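Local coordinates for protein hypothetical bacterial 6-phosphogluconolactonase (Bacteroides fragilis, PDB 3SCY) that is probably a 6-phosphogluconolactonase, a seven-bladed beta-propeller enzyme expected to hydrolyse 6-phosphogluconolactone, at residues Asp165-Leu169 / Lys181-Asn185. Numbering follows the deposited sequence.
Sequences DGKYL and KFNIN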
loop_
_atom_site.group_PDB
_atom_site.type_symbol
_atom_site.label_atom_id
_atom_site.label_comp_id
_atom_site.label_asym_id
_atom_site.label_seq_id
_atom_site.Cartn_x
_atom_site.Cartn_y
_atom_site.Cartn_z
ATOM N N ASP A 165 14.267 10.183 0.892
ATOM C CA ASP A 165 15.621 10.547 1.312
ATOM C C ASP A 165 16.145 9.571 2.390
ATOM O O ASP A 165 17.241 9.768 2.912
ATOM C CB ASP A 165 15.639 11.991 1.817
ATOM C CG ASP A 165 14.582 12.281 2.857
ATOM O OD1 ASP A 165 14.129 11.320 3.528
ATOM O OD2 ASP A 165 14.179 13.449 2.970
ATOM N N GLY A 166 15.360 8.539 2.708
ATOM C CA GLY A 166 15.707 7.477 3.666
ATOM C C GLY A 166 15.809 7.918 5.118
ATOM O O GLY A 166 16.292 7.157 5.962
ATOM N N LYS A 167 15.359 9.135 5.420
ATOM C CA LYS A 167 15.568 9.730 6.749
ATOM C C LYS A 167 14.382 9.646 7.705
ATOM O O LYS A 167 14.592 9.739 8.924
ATOM C CB LYS A 167 15.953 11.202 6.597
ATOM C CG LYS A 167 17.253 11.403 5.821
ATOM C CD LYS A 167 17.583 12.881 5.626
ATOM C CE LYS A 167 18.697 13.058 4.621
ATOM N NZ LYS A 167 18.944 14.493 4.325
ATOM N N TYR A 168 13.166 9.529 7.185
ATOM C CA TYR A 168 11.970 9.559 8.019
ATOM C C TYR A 168 10.998 8.477 7.692
ATOM O O TYR A 168 11.004 7.928 6.593
ATOM C CB TYR A 168 11.248 10.921 7.849
ATOM C CG TYR A 168 12.194 12.088 8.023
ATOM C CD1 TYR A 168 12.656 12.453 9.285
ATOM C CD2 TYR A 168 12.730 12.746 6.920
ATOM C CE1 TYR A 168 13.541 13.515 9.452
ATOM C CE2 TYR A 168 13.643 13.787 7.072
ATOM C CZ TYR A 168 14.042 14.172 8.340
ATOM O OH TYR A 168 14.971 15.177 8.489
ATOM N N LEU A 169 10.146 8.182 8.665
ATOM C CA LEU A 169 9.011 7.293 8.483
ATOM C C LEU A 169 7.760 8.116 8.754
ATOM O O LEU A 169 7.670 8.760 9.807
ATOM C CB LEU A 169 9.077 6.052 9.378
ATOM C CG LEU A 169 7.929 5.048 9.145
ATOM C CD1 LEU A 169 8.419 3.645 9.091
ATOM C CD2 LEU A 169 6.848 5.200 10.214
ATOM N N LYS A 181 5.248 11.618 12.244
ATOM C CA LYS A 181 6.603 11.666 11.710
ATOM C C LYS A 181 7.626 11.080 12.690
ATOM O O LYS A 181 7.638 11.436 13.881
ATOM C CB LYS A 181 6.968 13.128 11.386
ATOM C CG LYS A 181 8.351 13.288 10.750
ATOM C CD LYS A 181 8.731 14.753 10.552
ATOM C CE LYS A 181 10.209 14.887 10.264
ATOM N NZ LYS A 181 10.573 16.309 10.009
ATOM N N PHE A 182 8.504 10.211 12.169
ATOM C CA PHE A 182 9.593 9.619 12.922
ATOM C C PHE A 182 10.892 9.765 12.184
ATOM O O PHE A 182 10.936 9.705 10.948
ATOM C CB PHE A 182 9.331 8.131 13.180
ATOM C CG PHE A 182 8.105 7.872 14.014
ATOM C CD1 PHE A 182 6.850 7.767 13.421
ATOM C CD2 PHE A 182 8.195 7.778 15.396
ATOM C CE1 PHE A 182 5.710 7.547 14.201
ATOM C CE2 PHE A 182 7.056 7.578 16.176
ATOM C CZ PHE A 182 5.820 7.472 15.574
ATOM N N ASN A 183 11.953 9.952 12.947
ATOM C CA ASN A 183 13.301 9.936 12.433
ATOM C C ASN A 183 13.728 8.486 12.354
ATOM O O ASN A 183 13.476 7.720 13.291
ATOM C CB ASN A 183 14.246 10.712 13.373
ATOM C CG ASN A 183 13.940 12.168 13.566
ATOM O OD1 ASN A 183 13.378 12.839 12.706
ATOM N ND2 ASN A 183 14.253 12.687 14.742
ATOM N N ILE A 184 14.376 8.094 11.260
ATOM C CA ILE A 184 14.889 6.736 11.106
ATOM C C ILE A 184 16.368 6.658 11.470
ATOM O O ILE A 184 17.150 7.549 11.104
ATOM C CB ILE A 184 14.687 6.287 9.642
ATOM C CG1 ILE A 184 13.242 5.769 9.456
ATOM C CG2 ILE A 184 15.758 5.278 9.181
ATOM C CD1 ILE A 184 12.900 5.442 7.986
ATOM N N ASN A 185 16.726 5.627 12.260
ATOM C CA ASN A 185 18.108 5.287 12.558
ATOM C C ASN A 185 18.504 4.241 11.512
ATOM O O ASN A 185 18.078 3.086 11.609
ATOM C CB ASN A 185 18.267 4.778 13.984
ATOM C CG ASN A 185 19.627 4.195 14.219
ATOM O OD1 ASN A 185 20.509 4.255 13.361
ATOM N ND2 ASN A 185 19.866 3.676 15.407
HETATM O O HOH W 1 13.386 16.862 9.913
#
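The extended side chain of Lys181 runs alongside Tyr168 and lays its end over one face of the phenol ring. CE of Lys181 lies 3.6 Å from CD1 of Tyr168, and NZ stands 4.5 Å from the ring centroid, 23° off the normal, as a cation-pi contact. One water bridges NZ and the Tyr168 hydroxyl, while Thr201 O and Gly243 O also accept from NZ, so oxygens as well as the ring hold the ammonium. The opposite ring face is covered near its rim by CB of Lys167. At the ring edge, Asn183 OD1 approaches CE1 of Tyr168 to 3.3 Å, with the amide plane turned 58° from the ring. Tyr168 and Asn183 form a non-hydrogen-bonded pair in the antiparallel hairpin of strands 168-173 and 178-184, the two central strands of a four-stranded propeller blade. The next pair, Leu169 with Phe182, is hydrogen-bonded in both directions, Leu169 N to Phe182 O and Phe182 N to Leu169 O, both 2.9 Å; beyond Tyr168, Ile184 N donates to Lys167 O. On the other face of the sheet, CD2 of Leu169 meets CD1 of Phe182 at 4.1 Å, and both side chains pack on Ile122 of strand 121-126 in another blade. Ile184 has CG1 anti to its carbonyl carbon (chi1 -83°), and with an extended second torsion its CD1 reaches 3.4 Å from Tyr168 O and 4.1 Å from Leu169 CB. Just before strand 168-173, Asp165 OD1 accepts from Lys167 N in an Asx turn across Gly166, which has positive phi.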